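Local coordinates for protein transcriptional regulator, LacI family (Corynebacterium glutamicum, PDB 3H5T) that activates transcription of the inositol phosphate synthase gene in an inositol-dependent way and regulates other genes, probably of cell wall and mycothiol synthesis, by binding a palindromic promoter motif, at residues Ala13-Ala16 with Ala17-Ile21; Ala202-Asp205 with Gly206-Arg210; Ala235-Asp238 with Pro239-Pro243; His307-Ala311 with Arg312-Thr316. All coordinates share one frame; numbering follows the deposited sequence.

Interaction 1 (Ala13-Ala16 with Ala17-Ile21)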
ATOM      1  N   ALA A  13      30.713 -17.400  13.604  1.00 27.66           N
ATOM      2  CA  ALA A  13      32.058 -16.888  13.840  1.00 25.48           C
ATOM      3  C   ALA A  13      32.131 -16.134  15.178  1.00 26.53           C
ATOM      4  O   ALA A  13      33.134 -16.210  15.885  1.00 27.62           O
ATOM      5  CB  ALA A  13      32.467 -15.981  12.693  1.00 24.28           C
ATOM      6  N   SER A  14      31.068 -15.405  15.519  1.00 26.62           N
ATOM      7  CA  SER A  14      30.999 -14.668  16.784  1.00 26.61           C
ATOM      8  C   SER A  14      31.041 -15.658  17.951  1.00 26.77           C
ATOM      9  O   SER A  14      31.770 -15.463  18.922  1.00 27.72           O
ATOM     10  CB  SER A  14      29.697 -13.879  16.876  1.00 24.38           C
ATOM     11  OG  SER A  14      29.490 -13.113  15.714  1.00 28.36           O
ATOM     12  N   ILE A  15      30.231 -16.705  17.858  1.00 25.52           N
ATOM     13  CA  ILE A  15      30.187 -17.734  18.887  1.00 25.93           C
ATOM     14  C   ILE A  15      31.575 -18.367  19.051  1.00 26.31           C
ATOM     15  O   ILE A  15      32.040 -18.577  20.167  1.00 26.59           O
ATOM     16  CB  ILE A  15      29.149 -18.810  18.521  1.00 23.56           C
ATOM     17  CG1 ILE A  15      27.743 -18.210  18.634  1.00 23.26           C
ATOM     18  CG2 ILE A  15      29.319 -20.030  19.398  1.00 22.54           C
ATOM     19  CD1 ILE A  15      26.615 -19.140  18.189  1.00 21.58           C
ATOM     20  N   ALA A  16      32.238 -18.661  17.938  1.00 25.94           N
ATOM     21  CA  ALA A  16      33.573 -19.248  18.003  1.00 26.10           C
ATOM     22  C   ALA A  16      34.541 -18.276  18.663  1.00 26.05           C
ATOM     23  O   ALA A  16      35.334 -18.670  19.520  1.00 27.32           O
ATOM     24  CB  ALA A  16      34.071 -19.602  16.605  1.00 24.77           C
ATOM     25  N   ALA A  17      34.470 -17.009  18.262  1.00 24.72           N
ATOM     26  CA  ALA A  17      35.344 -15.975  18.806  1.00 24.89           C
ATOM     27  C   ALA A  17      35.162 -15.799  20.304  1.00 25.57           C
ATOM     28  O   ALA A  17      36.137 -15.689  21.044  1.00 28.01           O
ATOM     29  CB  ALA A  17      35.102 -14.646  18.097  1.00 23.83           C
ATOM     30  N   LYS A  18      33.919 -15.762  20.757  1.00 27.01           N
ATOM     31  CA  LYS A  18      33.668 -15.594  22.180  1.00 29.52           C
ATOM     32  C   LYS A  18      34.225 -16.777  22.989  1.00 29.21           C
ATOM     33  O   LYS A  18      34.579 -16.622  24.162  1.00 30.34           O
ATOM     34  CB  LYS A  18      32.163 -15.431  22.442  1.00 31.25           C
ATOM     35  CG  LYS A  18      31.810 -15.207  23.910  1.00 37.11           C
ATOM     36  CD  LYS A  18      30.305 -15.340  24.168  1.00 41.66           C
ATOM     37  CE  LYS A  18      29.983 -15.305  25.677  1.00 45.09           C
ATOM     38  NZ  LYS A  18      28.525 -15.508  25.997  1.00 43.80           N
ATOM     39  N   LEU A  19      34.321 -17.948  22.359  1.00 25.76           N
ATOM     40  CA  LEU A  19      34.817 -19.141  23.046  1.00 22.80           C
ATOM     41  C   LEU A  19      36.244 -19.547  22.667  1.00 22.73           C
ATOM     42  O   LEU A  19      36.771 -20.547  23.157  1.00 20.88           O
ATOM     43  CB  LEU A  19      33.867 -20.308  22.781  1.00 19.48           C
ATOM     44  CG  LEU A  19      32.440 -20.133  23.291  1.00 17.22           C
ATOM     45  CD1 LEU A  19      31.520 -21.110  22.593  1.00 15.16           C
ATOM     46  CD2 LEU A  19      32.414 -20.332  24.798  1.00 14.12           C
ATOM     47  N   GLY A  20      36.866 -18.777  21.785  1.00 22.52           N
ATOM     48  CA  GLY A  20      38.213 -19.110  21.373  1.00 23.58           C
ATOM     49  C   GLY A  20      38.327 -20.427  20.618  1.00 25.47           C
ATOM     50  O   GLY A  20      39.357 -21.099  20.696  1.00 25.72           O
ATOM     51  N   ILE A  21      37.273 -20.809  19.896  1.00 25.16           N
ATOM     52  CA  ILE A  21      37.308 -22.034  19.103  1.00 25.43           C
ATOM     53  C   ILE A  21      37.085 -21.675  17.630  1.00 26.76           C
ATOM     54  O   ILE A  21      37.024 -20.495  17.279  1.00 28.89           O
ATOM     55  CB  ILE A  21      36.243 -23.078  19.575  1.00 25.17           C
ATOM     56  CG1 ILE A  21      34.852 -22.443  19.641  1.00 25.58           C
ATOM     57  CG2 ILE A  21      36.635 -23.650  20.936  1.00 21.26           C
ATOM     58  CD1 ILE A  21      33.765 -23.422  20.077  1.00 21.68           C
TER
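Ala17 N reaches Ala13 O at 2.8 Å and Lys18 N reaches Ser14 O at 2.8 Å, two regular backbone bonds in the last stretch of a helix that ends in a turn by Ile21. The next, from Leu19 N to Ile15 O, is longer at 3.2 Å. Beyond it the pattern changes, for Ile21 N bonds to Ala16 O at 2.9 Å, five residues back. This is the long bond of a Schellman motif, whose positive phi of 65° falls on Gly20, a residue with no side chain to resist it.

The apolar contacts follow the same spacing. Ile15 CG2, anti to its own backbone N, lies alongside Leu19 CD1 at 4.0 Å, the two side chains pointing the same way one turn apart. Past the end of the helix, Ile21 CG1 folds back to Ala16 CB at 4.2 Å, and the small alanine lets the chain return this closely.

This helix is the first of the helix-turn-helix motif. Ile15, Ala16 and Ile21 all pack on Val26 of helix 23-31, while Ile15, Leu19 and Ile21 rest on helix 38-50 through Ala48, Thr47 and Ile44.

Interaction 2 (Ala202-Asp205 with Gly206-Arg210)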
ATOM      1  N   ALA A 202     -18.671   0.606 -10.803  1.00 24.73           N
ATOM      2  CA  ALA A 202     -18.980   0.800 -12.212  1.00 24.48           C
ATOM      3  C   ALA A 202     -17.738   1.305 -12.926  1.00 24.03           C
ATOM      4  O   ALA A 202     -17.238   2.392 -12.626  1.00 24.73           O
ATOM      5  CB  ALA A 202     -20.136   1.795 -12.381  1.00 22.41           C
ATOM      6  N   ASN A 203     -17.245   0.505 -13.864  1.00 23.44           N
ATOM      7  CA  ASN A 203     -16.059   0.845 -14.638  1.00 24.15           C
ATOM      8  C   ASN A 203     -16.119   2.246 -15.224  1.00 22.98           C
ATOM      9  O   ASN A 203     -17.174   2.705 -15.657  1.00 24.68           O
ATOM     10  CB  ASN A 203     -15.866  -0.170 -15.766  1.00 26.77           C
ATOM     11  CG  ASN A 203     -14.771   0.239 -16.740  1.00 29.22           C
ATOM     12  OD1 ASN A 203     -14.898   1.226 -17.465  1.00 29.60           O
ATOM     13  ND2 ASN A 203     -13.682  -0.523 -16.755  1.00 29.28           N
ATOM     14  N   ASN A 204     -14.977   2.925 -15.225  1.00 23.23           N
ATOM     15  CA  ASN A 204     -14.872   4.267 -15.775  1.00 22.47           C
ATOM     16  C   ASN A 204     -13.432   4.669 -16.037  1.00 24.03           C
ATOM     17  O   ASN A 204     -12.596   4.651 -15.134  1.00 25.33           O
ATOM     18  CB  ASN A 204     -15.518   5.292 -14.849  1.00 21.50           C
ATOM     19  CG  ASN A 204     -15.326   6.727 -15.338  1.00 21.94           C
ATOM     20  OD1 ASN A 204     -14.349   7.395 -14.982  1.00 21.17           O
ATOM     21  ND2 ASN A 204     -16.253   7.199 -16.163  1.00 15.58           N
ATOM     22  N   ASP A 205     -13.150   5.014 -17.290  1.00 24.93           N
ATOM     23  CA  ASP A 205     -11.822   5.458 -17.695  1.00 25.39           C
ATOM     24  C   ASP A 205     -12.011   6.866 -18.228  1.00 25.51           C
ATOM     25  O   ASP A 205     -13.055   7.169 -18.814  1.00 24.29           O
ATOM     26  CB  ASP A 205     -11.241   4.574 -18.813  1.00 25.25           C
ATOM     27  CG  ASP A 205     -10.749   3.231 -18.310  1.00 24.13           C
ATOM     28  OD1 ASP A 205     -10.272   3.178 -17.164  1.00 26.67           O
ATOM     29  OD2 ASP A 205     -10.819   2.233 -19.060  1.00 24.58           O
ATOM     30  N   GLY A 206     -11.010   7.720 -18.020  1.00 23.74           N
ATOM     31  CA  GLY A 206     -11.098   9.083 -18.504  1.00 22.76           C
ATOM     32  C   GLY A 206     -11.772  10.064 -17.565  1.00 24.11           C
ATOM     33  O   GLY A 206     -11.686   9.942 -16.340  1.00 22.13           O
ATOM     34  N   GLU A 207     -12.449  11.050 -18.150  1.00 25.28           N
ATOM     35  CA  GLU A 207     -13.129  12.079 -17.376  1.00 26.05           C
ATOM     36  C   GLU A 207     -13.941  11.532 -16.210  1.00 25.63           C
ATOM     37  O   GLU A 207     -14.656  10.544 -16.349  1.00 25.74           O
ATOM     38  CB  GLU A 207     -14.054  12.899 -18.279  1.00 27.31           C
ATOM     39  CG  GLU A 207     -14.962  13.861 -17.523  1.00 27.55           C
ATOM     40  CD  GLU A 207     -15.943  14.568 -18.429  1.00 29.74           C
ATOM     41  OE1 GLU A 207     -16.490  13.906 -19.340  1.00 30.73           O
ATOM     42  OE2 GLU A 207     -16.183  15.777 -18.223  1.00 31.16           O
ATOM     43  N   VAL A 208     -13.811  12.183 -15.058  1.00 23.95           N
ATOM     44  CA  VAL A 208     -14.562  11.811 -13.865  1.00 25.29           C
ATOM     45  C   VAL A 208     -15.578  12.933 -13.617  1.00 25.92           C
ATOM     46  O   VAL A 208     -15.208  14.099 -13.483  1.00 25.53           O
ATOM     47  CB  VAL A 208     -13.650  11.683 -12.614  1.00 23.23           C
ATOM     48  CG1 VAL A 208     -14.499  11.419 -11.380  1.00 21.00           C
ATOM     49  CG2 VAL A 208     -12.647  10.557 -12.808  1.00 24.63           C
ATOM     50  N   THR A 209     -16.853  12.578 -13.559  1.00 27.31           N
ATOM     51  CA  THR A 209     -17.906  13.563 -13.334  1.00 29.59           C
ATOM     52  C   THR A 209     -18.109  13.818 -11.844  1.00 31.25           C
ATOM     53  O   THR A 209     -17.794  12.970 -11.011  1.00 32.72           O
ATOM     54  CB  THR A 209     -19.249  13.083 -13.899  1.00 29.70           C
ATOM     55  OG1 THR A 209     -19.761  12.033 -13.069  1.00 27.95           O
ATOM     56  CG2 THR A 209     -19.078  12.563 -15.322  1.00 28.69           C
ATOM     57  N   ARG A 210     -18.650  14.989 -11.523  1.00 32.24           N
ATOM     58  CA  ARG A 210     -18.921  15.369 -10.143  1.00 32.58           C
ATOM     59  C   ARG A 210     -19.728  14.283  -9.440  1.00 32.11           C
ATOM     60  O   ARG A 210     -19.486  13.967  -8.281  1.00 34.15           O
ATOM     61  CB  ARG A 210     -19.686  16.698 -10.118  1.00 34.41           C
ATOM     62  CG  ARG A 210     -20.147  17.153  -8.741  1.00 39.66           C
ATOM     63  CD  ARG A 210     -20.591  18.623  -8.759  1.00 43.31           C
ATOM     64  NE  ARG A 210     -21.204  19.041  -7.495  1.00 45.93           N
ATOM     65  CZ  ARG A 210     -21.575  20.292  -7.216  1.00 48.10           C
ATOM     66  NH1 ARG A 210     -21.394  21.261  -8.109  1.00 47.63           N
ATOM     67  NH2 ARG A 210     -22.145  20.575  -6.050  1.00 47.58           N
TER
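Asp205 OD1 accepts a hydrogen bond from the backbone N of Trp248, which joins residue 205 to the chain just after strand 244-247. Across the contact itself, Asn204 points into the bend: its CG comes to 4.0 Å from Glu207 O, so that the amide group lies near the carbonyl of the residue three further along. The carboxylate of Asp205 goes the other way, its CB being set away from residues 206-210. CG stands anti to the carbonyl carbon (chi1 -76°), and this torsion leaves the acid group beside the chain that follows strand 244-247. Aspartate suits the place: its short side chain can offer an oxygen to a main-chain N-H at the surface.

Next after Asp205, Gly206 carries a phi of 87°. At its backbone angles a CB would be jammed against the carbonyl O of Asp205, so the position calls for glycine. The residue begins the short strand 206-207, an edge strand of the five-stranded sheet in the periplasmic-binding-protein-like domain of the LacI family. This strand runs antiparallel to strand 244-247, with backbone bonds between Gly206 and Glu246 and between Val208 and Ile244, and Val208 packs its side chain on Ile244, Glu246 and Leu199.

Val208, a beta-branched residue at home in an extended backbone, lies beside Asn204. Glu207 sets its CB away from residues 202-205, and the residue is exposed, as suits a charge. Thr209 is the N-cap of helix 210-214, its OG1 bonded to Arg212 N.

Interaction 3 (Ala235-Asp238 with Pro239-Pro243)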
ATOM      1  N   ALA A 235      -7.017  28.392  -2.324  1.00 49.24           N
ATOM      2  CA  ALA A 235      -6.076  29.172  -3.118  1.00 49.36           C
ATOM      3  C   ALA A 235      -6.840  30.089  -4.067  1.00 49.39           C
ATOM      4  O   ALA A 235      -6.284  31.044  -4.609  1.00 49.16           O
ATOM      5  CB  ALA A 235      -5.153  28.244  -3.909  1.00 49.29           C
ATOM      6  N   GLY A 236      -8.122  29.794  -4.258  1.00 49.09           N
ATOM      7  CA  GLY A 236      -8.942  30.603  -5.139  1.00 49.07           C
ATOM      8  C   GLY A 236      -9.469  29.836  -6.335  1.00 48.74           C
ATOM      9  O   GLY A 236     -10.518  30.173  -6.875  1.00 48.89           O
ATOM     10  N   ILE A 237      -8.742  28.803  -6.748  1.00 48.28           N
ATOM     11  CA  ILE A 237      -9.146  27.987  -7.887  1.00 48.81           C
ATOM     12  C   ILE A 237     -10.591  27.488  -7.747  1.00 50.36           C
ATOM     13  O   ILE A 237     -11.004  27.036  -6.677  1.00 51.11           O
ATOM     14  CB  ILE A 237      -8.219  26.759  -8.044  1.00 47.36           C
ATOM     15  CG1 ILE A 237      -6.770  27.216  -8.213  1.00 45.49           C
ATOM     16  CG2 ILE A 237      -8.652  25.924  -9.243  1.00 47.07           C
ATOM     17  CD1 ILE A 237      -5.770  26.082  -8.222  1.00 43.26           C
ATOM     18  N   ASP A 238     -11.359  27.584  -8.830  1.00 49.85           N
ATOM     19  CA  ASP A 238     -12.738  27.120  -8.829  1.00 49.03           C
ATOM     20  C   ASP A 238     -12.715  25.650  -9.245  1.00 48.44           C
ATOM     21  O   ASP A 238     -12.220  25.310 -10.322  1.00 48.68           O
ATOM     22  CB  ASP A 238     -13.579  27.948  -9.811  1.00 50.21           C
ATOM     23  CG  ASP A 238     -14.936  27.325 -10.096  1.00 51.50           C
ATOM     24  OD1 ASP A 238     -15.708  27.079  -9.144  1.00 52.56           O
ATOM     25  OD2 ASP A 238     -15.235  27.081 -11.283  1.00 52.11           O
ATOM     26  N   PRO A 239     -13.246  24.760  -8.386  1.00 47.34           N
ATOM     27  CA  PRO A 239     -13.315  23.308  -8.597  1.00 45.98           C
ATOM     28  C   PRO A 239     -13.736  22.840  -9.992  1.00 44.98           C
ATOM     29  O   PRO A 239     -13.202  21.854 -10.507  1.00 44.91           O
ATOM     30  CB  PRO A 239     -14.291  22.854  -7.519  1.00 45.71           C
ATOM     31  CG  PRO A 239     -13.985  23.785  -6.404  1.00 46.53           C
ATOM     32  CD  PRO A 239     -13.890  25.124  -7.110  1.00 46.80           C
ATOM     33  N   GLY A 240     -14.695  23.536 -10.595  1.00 43.33           N
ATOM     34  CA  GLY A 240     -15.160  23.153 -11.917  1.00 40.78           C
ATOM     35  C   GLY A 240     -14.119  23.297 -13.015  1.00 40.94           C
ATOM     36  O   GLY A 240     -14.284  22.730 -14.098  1.00 40.37           O
ATOM     37  N   THR A 241     -13.050  24.043 -12.745  1.00 39.47           N
ATOM     38  CA  THR A 241     -11.991  24.256 -13.731  1.00 40.33           C
ATOM     39  C   THR A 241     -10.880  23.202 -13.683  1.00 39.77           C
ATOM     40  O   THR A 241     -10.061  23.110 -14.604  1.00 40.08           O
ATOM     41  CB  THR A 241     -11.315  25.627 -13.540  1.00 42.33           C
ATOM     42  OG1 THR A 241     -10.625  25.644 -12.283  1.00 43.82           O
ATOM     43  CG2 THR A 241     -12.349  26.747 -13.565  1.00 43.89           C
ATOM     44  N   VAL A 242     -10.846  22.418 -12.610  1.00 37.29           N
ATOM     45  CA  VAL A 242      -9.819  21.396 -12.445  1.00 34.53           C
ATOM     46  C   VAL A 242     -10.257  20.027 -12.961  1.00 32.12           C
ATOM     47  O   VAL A 242     -11.010  19.314 -12.304  1.00 31.92           O
ATOM     48  CB  VAL A 242      -9.411  21.255 -10.959  1.00 35.35           C
ATOM     49  CG1 VAL A 242      -8.270  20.253 -10.830  1.00 35.85           C
ATOM     50  CG2 VAL A 242      -9.002  22.605 -10.398  1.00 33.03           C
ATOM     51  N   PRO A 243      -9.769  19.637 -14.144  1.00 30.10           N
ATOM     52  CA  PRO A 243     -10.120  18.344 -14.738  1.00 29.81           C
ATOM     53  C   PRO A 243      -9.628  17.160 -13.899  1.00 30.32           C
ATOM     54  O   PRO A 243      -8.548  17.210 -13.310  1.00 30.51           O
ATOM     55  CB  PRO A 243      -9.455  18.411 -16.106  1.00 29.93           C
ATOM     56  CG  PRO A 243      -8.231  19.225 -15.831  1.00 29.31           C
ATOM     57  CD  PRO A 243      -8.755  20.332 -14.955  1.00 28.25           C
TER
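The backbone folds at Asp238-Thr241 into a tight turn, in which Thr241 N donates to Asp238 O at 2.9 Å with an N-H...O angle of 161°. Residues 239-241 form a short 3-10 segment, in the link between helix 221-235 and strand 244-247 of the periplasmic-binding-protein-like domain. The turn repeats one residue on, where Val242 N bonds to Pro239 O at 3.2 Å. Just upstream, Gly236 ends the helix in a Schellman motif, its positive phi easily adopted without a side chain.

Proline is well placed at the start of the 3-10 segment: its ring holds phi near the helical value, and the N-H it lacks is not needed there. The side chain of Asp238 crosses the ring at about a right angle, bringing OD1 to 3.4 Å from Pro239 CD. The other carboxylate oxygen, OD2, is 3.7 Å from Thr241 CG2.

Ile237 and Val242 make an apolar contact, crossing at about a right angle with their CG2 methyls 3.5 Å apart. These branched side chains pack the link against its surroundings, Ile237 on Phe232, Ile185 and Ile192, and Val242 on Ile194.

Thr241 adds a side-chain bond to the turn. With OG1 set between its backbone N and carbonyl carbon (chi1 66°), the hydroxyl donates to Asp238 O in the carbonyl plane, whereas Thr241 N approaches that same oxygen from 36° out of the plane.

Interaction 4 (His307-Ala311 with Arg312-Thr316)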
ATOM      1  N   HIS A 307       9.983   2.908  -3.563  1.00 32.63           N
ATOM      2  CA  HIS A 307      11.418   2.941  -3.819  1.00 32.89           C
ATOM      3  C   HIS A 307      11.751   3.651  -5.133  1.00 33.19           C
ATOM      4  O   HIS A 307      12.700   4.433  -5.202  1.00 34.20           O
ATOM      5  CB  HIS A 307      11.957   1.506  -3.823  1.00 34.82           C
ATOM      6  CG  HIS A 307      13.436   1.412  -4.016  1.00 36.79           C
ATOM      7  ND1 HIS A 307      14.040   1.568  -5.246  1.00 37.86           N
ATOM      8  CD2 HIS A 307      14.438   1.191  -3.132  1.00 36.68           C
ATOM      9  CE1 HIS A 307      15.348   1.447  -5.111  1.00 36.46           C
ATOM     10  NE2 HIS A 307      15.615   1.218  -3.837  1.00 36.63           N
ATOM     11  N   MET A 308      10.970   3.384  -6.174  1.00 32.40           N
ATOM     12  CA  MET A 308      11.187   4.020  -7.471  1.00 32.31           C
ATOM     13  C   MET A 308      10.890   5.518  -7.391  1.00 31.56           C
ATOM     14  O   MET A 308      11.580   6.326  -8.013  1.00 33.27           O
ATOM     15  CB  MET A 308      10.290   3.383  -8.540  1.00 34.45           C
ATOM     16  CG  MET A 308      10.999   2.473  -9.531  1.00 37.89           C
ATOM     17  SD  MET A 308       9.842   1.657 -10.677  1.00 45.98           S
ATOM     18  CE  MET A 308       9.456   3.023 -11.825  1.00 41.28           C
ATOM     19  N   ALA A 309       9.862   5.899  -6.640  1.00 29.48           N
ATOM     20  CA  ALA A 309       9.524   7.315  -6.521  1.00 29.67           C
ATOM     21  C   ALA A 309      10.707   8.075  -5.937  1.00 29.61           C
ATOM     22  O   ALA A 309      11.114   9.105  -6.463  1.00 30.02           O
ATOM     23  CB  ALA A 309       8.292   7.499  -5.637  1.00 27.56           C
ATOM     24  N   LEU A 310      11.264   7.549  -4.853  1.00 29.80           N
ATOM     25  CA  LEU A 310      12.397   8.175  -4.188  1.00 30.78           C
ATOM     26  C   LEU A 310      13.687   8.210  -5.019  1.00 30.21           C
ATOM     27  O   LEU A 310      14.487   9.125  -4.874  1.00 29.53           O
ATOM     28  CB  LEU A 310      12.633   7.491  -2.835  1.00 31.44           C
ATOM     29  CG  LEU A 310      11.762   8.032  -1.693  1.00 32.59           C
ATOM     30  CD1 LEU A 310      10.301   8.069  -2.096  1.00 31.98           C
ATOM     31  CD2 LEU A 310      11.954   7.171  -0.456  1.00 34.41           C
ATOM     32  N   ALA A 311      13.885   7.224  -5.886  1.00 30.60           N
ATOM     33  CA  ALA A 311      15.072   7.182  -6.739  1.00 32.09           C
ATOM     34  C   ALA A 311      15.022   8.299  -7.782  1.00 34.46           C
ATOM     35  O   ALA A 311      16.055   8.858  -8.161  1.00 35.72           O
ATOM     36  CB  ALA A 311      15.167   5.835  -7.435  1.00 30.71           C
ATOM     37  N   ARG A 312      13.818   8.604  -8.260  1.00 35.03           N
ATOM     38  CA  ARG A 312      13.616   9.663  -9.247  1.00 34.94           C
ATOM     39  C   ARG A 312      13.501  10.965  -8.475  1.00 34.82           C
ATOM     40  O   ARG A 312      13.468  12.044  -9.053  1.00 35.72           O
ATOM     41  CB  ARG A 312      12.315   9.426 -10.027  1.00 35.64           C
ATOM     42  CG  ARG A 312      12.468   9.447 -11.549  1.00 38.47           C
ATOM     43  CD  ARG A 312      11.923  10.715 -12.214  1.00 37.13           C
ATOM     44  NE  ARG A 312      12.526  11.936 -11.689  1.00 36.95           N
ATOM     45  CZ  ARG A 312      12.425  13.131 -12.264  1.00 37.57           C
ATOM     46  NH1 ARG A 312      11.749  13.277 -13.395  1.00 35.27           N
ATOM     47  NH2 ARG A 312      12.990  14.188 -11.695  1.00 40.53           N
ATOM     48  N   ASP A 313      13.449  10.849  -7.155  1.00 34.97           N
ATOM     49  CA  ASP A 313      13.294  12.004  -6.284  1.00 34.70           C
ATOM     50  C   ASP A 313      12.036  12.748  -6.707  1.00 33.20           C
ATOM     51  O   ASP A 313      12.058  13.950  -6.967  1.00 33.95           O
ATOM     52  CB  ASP A 313      14.500  12.938  -6.365  1.00 35.24           C
ATOM     53  CG  ASP A 313      14.471  13.999  -5.283  1.00 37.51           C
ATOM     54  OD1 ASP A 313      14.283  13.631  -4.105  1.00 38.77           O
ATOM     55  OD2 ASP A 313      14.633  15.193  -5.598  1.00 41.46           O
ATOM     56  N   LEU A 314      10.943  12.003  -6.783  1.00 31.26           N
ATOM     57  CA  LEU A 314       9.638  12.538  -7.164  1.00 29.59           C
ATOM     58  C   LEU A 314       9.043  13.281  -5.975  1.00 28.60           C
ATOM     59  O   LEU A 314       9.185  12.839  -4.837  1.00 28.78           O
ATOM     60  CB  LEU A 314       8.708  11.380  -7.534  1.00 28.46           C
ATOM     61  CG  LEU A 314       7.254  11.663  -7.915  1.00 27.47           C
ATOM     62  CD1 LEU A 314       7.246  12.166  -9.341  1.00 23.91           C
ATOM     63  CD2 LEU A 314       6.395  10.386  -7.789  1.00 22.10           C
ATOM     64  N   THR A 315       8.389  14.410  -6.225  1.00 28.01           N
ATOM     65  CA  THR A 315       7.749  15.137  -5.134  1.00 26.44           C
ATOM     66  C   THR A 315       6.567  14.236  -4.792  1.00 26.99           C
ATOM     67  O   THR A 315       5.785  13.887  -5.678  1.00 28.22           O
ATOM     68  CB  THR A 315       7.233  16.498  -5.596  1.00 25.62           C
ATOM     69  OG1 THR A 315       8.324  17.276  -6.096  1.00 24.38           O
ATOM     70  CG2 THR A 315       6.579  17.228  -4.443  1.00 24.53           C
ATOM     71  N   THR A 316       6.431  13.851  -3.527  1.00 24.45           N
ATOM     72  CA  THR A 316       5.356  12.941  -3.161  1.00 23.38           C
ATOM     73  C   THR A 316       5.119  12.843  -1.640  1.00 24.12           C
ATOM     74  O   THR A 316       5.858  13.424  -0.849  1.00 23.82           O
ATOM     75  CB  THR A 316       5.679  11.524  -3.735  1.00 22.80           C
ATOM     76  OG1 THR A 316       4.578  10.637  -3.509  1.00 22.17           O
ATOM     77  CG2 THR A 316       6.952  10.956  -3.079  1.00 19.18           C
TER
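With CG anti to the backbone N (chi1 177°), Leu314 directs its side chain back at the helix it has just left, and CD2 settles 4.1 Å from Ala309 CB. The positive phi of Asp313, 56°, turns the chain so that this return is possible. Its own CB lies 4.1 Å from Leu310 O, while the carboxylate leads away from the helix.

Main-chain bonds fix the same turn. Arg312 N still donates in helical fashion to Met308 O, at 3.2 Å. Next come the two bonds of a Schellman motif: a nearly straight one from Leu314 N to Ala309 O (2.9 Å, N-H...O angle 171°) and a weak one from Asp313 N to Leu310 O at 3.0 Å. Asp313 is the C-prime residue, and the leucine after it supplies the apolar group that folds back on the last turn of helix 307-311.

Leu314 CB is also 3.5 Å from Ala309 O, the oxygen that its own N-H engages. Alanine suits the helix position because its lone methyl leaves space for Leu314 CD2; both residues touch Asp277 of helix 277-289. Arg312 starts beside the helix, with CB 3.8 Å from Met308 O, but its chain bends away at the second and third torsions, passing Ser355 and Thr356, and NH1 makes a weak hydrogen bond with Ala294 O. Downstream, Thr316 enters strand 316-318 and its OG1 bonds to Asp277 OD1.

In the fold
Interaction 1 stands apart in the DNA-binding headpiece, its centre about 44 Å from that of interaction 4 and about 65 and 68 Å from those of interactions 2 and 3. The other three belong to the periplasmic-binding-protein-like part. Interactions 2 and 3 adjoin its five-stranded sheet and are close, about 6 Å between nearest atoms, because strand 244-247 pairs with strand 206-207 of the one and directly follows the other. Interaction 4, about 16 Å from interaction 3 and about 20 Å from interaction 2 at nearest atoms, leads from strand 299-302, at the opposite edge of that sheet, to strand 316-318 of the seven-stranded sheet. Interactions 1, 3 and 4 each include a Schellman helix end.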